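Local coordinates for protein 3-oxo-tetronate kinase (Cupriavidus necator, PDB 5DMH) that phosphorylates 3-oxo-tetronate at the expense of ATP, giving 3-oxo-tetronate 4-phosphate and ADP, at residues 166-169 against 170-173; 297-300 against 301-304. All blocks are in the same frame, centred on the assembly; numbering follows the deposited sequence.

Interaction 1 of 2, residues 166-169 against 170-173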
loop_
_atom_site.group_PDB
_atom_site.type_symbol
_atom_site.label_atom_id
_atom_site.label_comp_id
_atom_site.label_asym_id
_atom_site.label_seq_id
_atom_site.Cartn_x
_atom_site.Cartn_y
_atom_site.Cartn_z
ATOM N N ASP A 166 11.298 -4.043 -17.957
ATOM C CA ASP A 166 12.705 -3.930 -18.316
ATOM C C ASP A 166 13.304 -2.537 -18.101
ATOM O O ASP A 166 14.421 -2.268 -18.543
ATOM C CB ASP A 166 12.953 -4.321 -19.779
ATOM C CG ASP A 166 12.693 -5.775 -20.068
ATOM O OD1 ASP A 166 12.857 -6.632 -19.187
ATOM O OD2 ASP A 166 12.326 -6.078 -21.215
ATOM N N ALA A 167 12.597 -1.653 -17.417
ATOM C CA ALA A 167 13.137 -0.321 -17.144
ATOM C C ALA A 167 13.592 -0.218 -15.701
ATOM O O ALA A 167 12.956 -0.750 -14.801
ATOM C CB ALA A 167 12.100 0.753 -17.426
ATOM N N LEU A 168 14.694 0.486 -15.502
ATOM C CA LEU A 168 15.118 0.908 -14.171
ATOM C C LEU A 168 14.034 1.821 -13.585
ATOM O O LEU A 168 13.304 2.529 -14.327
ATOM C CB LEU A 168 16.429 1.681 -14.259
ATOM C CG LEU A 168 17.701 0.879 -14.564
ATOM C CD1 LEU A 168 18.827 1.801 -15.061
ATOM C CD2 LEU A 168 18.102 0.109 -13.354
ATOM N N LEU A 169 13.955 1.818 -12.270
ATOM C CA LEU A 169 12.965 2.593 -11.529
ATOM C C LEU A 169 12.890 4.029 -11.996
ATOM O O LEU A 169 11.792 4.596 -12.139
ATOM C CB LEU A 169 13.312 2.577 -10.039
ATOM C CG LEU A 169 12.454 3.374 -9.053
ATOM C CD1 LEU A 169 11.050 2.776 -9.028
ATOM C CD2 LEU A 169 13.064 3.341 -7.647
ATOM N N ASN A 170 14.058 4.621 -12.228
ATOM C CA ASN A 170 14.154 6.040 -12.528
ATOM C C ASN A 170 13.934 6.376 -14.008
ATOM O O ASN A 170 14.005 7.530 -14.408
ATOM C CB ASN A 170 15.501 6.574 -12.049
ATOM C CG ASN A 170 16.665 5.933 -12.786
ATOM O OD1 ASN A 170 16.692 4.723 -12.971
ATOM N ND2 ASN A 170 17.592 6.743 -13.253
ATOM N N GLU A 171 13.622 5.358 -14.787
ATOM C CA GLU A 171 13.201 5.482 -16.176
ATOM C C GLU A 171 11.803 4.829 -16.389
ATOM O O GLU A 171 11.405 4.547 -17.533
ATOM C CB GLU A 171 14.217 4.789 -17.080
ATOM C CG GLU A 171 15.585 5.422 -17.162
ATOM C CD GLU A 171 16.487 4.671 -18.165
ATOM O OE1 GLU A 171 16.408 4.948 -19.373
ATOM O OE2 GLU A 171 17.214 3.769 -17.742
ATOM N N SER A 172 11.058 4.612 -15.302
ATOM C CA SER A 172 9.802 3.860 -15.314
ATOM C C SER A 172 8.534 4.740 -15.270
ATOM O O SER A 172 7.404 4.253 -15.429
ATOM C CB SER A 172 9.754 2.926 -14.105
ATOM O OG SER A 172 9.510 3.677 -12.918
ATOM N N GLY A 173 8.733 6.029 -15.049
ATOM C CA GLY A 173 7.651 6.940 -14.719
ATOM C C GLY A 173 7.707 7.398 -13.255
ATOM O O GLY A 173 7.170 8.462 -12.926
HETATM O O HOH W 1 16.023 1.383 -17.952
#
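Glu-171 folds back on Leu-168 where the short edge strand 167-168 of a three-stranded antiparallel sheet ends in a single 3-10 turn. Two successive backbone bonds define the turn, each from an N-H to the carbonyl three residues earlier: Glu-171 N to Leu-168 O at 2.9 Å, then the longer Ser-172 N to Leu-169 O at 3.2 Å. The side chain of Glu-171 starts with CB 3.7 Å from Leu-168 O. CG stands anti to its own carbonyl carbon (chi1 -68°), and the chain runs on extended to CD, which carries the carboxylate across the leucine branch. At the tip, OE2 lies 3.7 Å from Leu-168 CD1 and accepts a hydrogen bond from a water. The same water receives the N-H of Leu-168, so the carboxylate is tied to the strand backbone through solvent while its flank rests on a methyl group. Asn-170 comes to the same leucine from alongside: the two side chains point the same way, and OD1 sits 3.3 Å from Leu-168 CB. Leu-169 turns inward instead and packs on Leu-162, Thr-119 and Met-182. The chain leaves through Gly-173, whose N-H bonds to Glu-175 OE1, and heads for His-177, inferred to bind ATP. Ser-172 closes the turn. Its OG stands between the backbone N and carbonyl carbon and donates to Leu-169 O at 2.6 Å, tilted 25° from the carbonyl plane, while accepting from Met-174 N. Leu-169 O is therefore gripped twice by one residue, with Ser-172 OG and Ser-172 N arriving from the same face of its plane.

Interaction 2 of 2, residues 297-300 against 301-304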
loop_
_atom_site.group_PDB
_atom_site.type_symbol
_atom_site.label_atom_id
_atom_site.label_comp_id
_atom_site.label_asym_id
_atom_site.label_seq_id
_atom_site.Cartn_x
_atom_site.Cartn_y
_atom_site.Cartn_z
ATOM N N ARG A 297 0.789 6.900 -14.615
ATOM C CA ARG A 297 0.456 6.535 -15.961
ATOM C C ARG A 297 -0.710 5.577 -16.006
ATOM O O ARG A 297 -1.607 5.740 -16.830
ATOM C CB ARG A 297 1.666 5.904 -16.632
ATOM C CG ARG A 297 2.682 6.917 -17.085
ATOM C CD ARG A 297 3.798 6.214 -17.844
ATOM N NE ARG A 297 5.064 6.926 -17.721
ATOM C CZ ARG A 297 6.231 6.443 -18.122
ATOM N NH1 ARG A 297 6.296 5.233 -18.664
ATOM N NH2 ARG A 297 7.338 7.164 -17.970
ATOM N N ALA A 298 -0.714 4.601 -15.110
ATOM C CA ALA A 298 -1.810 3.637 -15.046
ATOM C C ALA A 298 -3.143 4.354 -14.759
ATOM O O ALA A 298 -4.146 4.127 -15.437
ATOM C CB ALA A 298 -1.540 2.622 -13.977
ATOM N N THR A 299 -3.132 5.262 -13.795
ATOM C CA THR A 299 -4.348 5.986 -13.442
ATOM C C THR A 299 -4.755 6.939 -14.576
ATOM O O THR A 299 -5.953 7.071 -14.857
ATOM C CB THR A 299 -4.240 6.746 -12.102
ATOM O OG1 THR A 299 -3.872 5.844 -11.058
ATOM C CG2 THR A 299 -5.551 7.355 -11.741
ATOM N N ASN A 300 -3.791 7.587 -15.238
ATOM C CA ASN A 300 -4.117 8.407 -16.415
ATOM C C ASN A 300 -4.821 7.572 -17.470
ATOM O O ASN A 300 -5.836 8.007 -18.073
ATOM C CB ASN A 300 -2.895 9.171 -16.955
ATOM C CG ASN A 300 -2.676 10.510 -16.240
ATOM O OD1 ASN A 300 -3.259 11.528 -16.604
ATOM N ND2 ASN A 300 -1.829 10.508 -15.224
ATOM N N GLY A 301 -4.306 6.369 -17.698
ATOM C CA GLY A 301 -4.888 5.482 -18.672
ATOM C C GLY A 301 -6.275 5.003 -18.285
ATOM O O GLY A 301 -7.148 4.839 -19.150
ATOM N N GLN A 302 -6.499 4.829 -16.984
ATOM C CA GLN A 302 -7.810 4.393 -16.465
ATOM C C GLN A 302 -8.866 5.479 -16.593
ATOM O O GLN A 302 -10.009 5.197 -16.939
ATOM C CB GLN A 302 -7.686 3.904 -15.009
ATOM C CG GLN A 302 -7.010 2.533 -14.935
ATOM C CD GLN A 302 -6.157 2.293 -13.709
ATOM O OE1 GLN A 302 -5.977 3.161 -12.847
ATOM N NE2 GLN A 302 -5.555 1.100 -13.665
ATOM N N VAL A 303 -8.456 6.716 -16.346
ATOM C CA VAL A 303 -9.317 7.885 -16.528
ATOM C C VAL A 303 -9.656 8.065 -18.017
ATOM O O VAL A 303 -10.813 8.287 -18.399
ATOM C CB VAL A 303 -8.606 9.132 -15.963
ATOM C CG1 VAL A 303 -9.262 10.414 -16.444
ATOM C CG2 VAL A 303 -8.528 9.066 -14.420
ATOM N N ALA A 304 -8.651 7.932 -18.876
ATOM C CA ALA A 304 -8.884 8.104 -20.322
ATOM C C ALA A 304 -9.871 7.061 -20.848
ATOM O O ALA A 304 -10.722 7.346 -21.696
ATOM C CB ALA A 304 -7.586 8.028 -21.052
#
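Gln-302 lays its carboxamide against the preceding turn of helix 297-308: Ala-298 O sits over the amide face, 3.2 Å from CD and without a hydrogen bond from the amide, and OE1 comes to 3.3 Å from Thr-299 CA. The bend at chi2 (147°) brings the amide back over this backbone instead of letting it run straight outward, so it crosses the side chain of Thr-299 at a slant. The next residue, Val-303, brings CG2, beside its own backbone N, to 3.3 Å from Thr-299 O. Beneath these side chains lie four regular i to i-4 bonds, from Gly-301 N to Arg-297 O through Ala-304 N to Asn-300 O.

The next shell holds the polar ends in place. Lys-434 NZ bonds to both Gln-302 OE1 and Thr-299 OG1, bridging two oxygens that stay 3.9 Å apart. Thr-299 OG1 is also bonded to Ser-294 OG and Gly-436 O, both from residues inferred to bind ATP, which places this first turn at the wall of the ADP pocket. At the helix start, Ser-296 OG accepts the N-H of Thr-299, while Asn-300 ND2 reaches Ser-296 O and Ser-348 O. On the buried side, Val-303 packs on Leu-343, Tyr-345 and Phe-444.

The amide of Gln-302 has its orientation fixed by its partners: NE2 bonds to the carbonyls of Phe-438 and Gly-440, while OE1 is turned to Lys-434. Exchanging the two ends would set oxygen against carbonyls and nitrogen against the lysine ammonium group, so the buried amide is probably held in one rotation.

How the interactions relate
From the N terminus, the chain first reaches interaction 1, a 3-10 turn closed between Leu-168 and Ser-172 at the end of the small three-stranded sheet of the sugar-binding domain. Some 120 residues later, in the nucleotide-binding domain, interaction 2 closes the first turns of helix 297-308. The two contacts are in series, neither nested nor crossed, and their centres lie about 18 Å apart. They nevertheless meet across the domain boundary: the guanidinium of Arg-297 packs on the end of the 170-173 segment, with NH2 3.3 Å from Gly-173 CA. The helix start lies beside the bound ADP, the Thr-299 side chain about 5 Å away, while the turn stands further off, with Gly-173 about 11 Å from it.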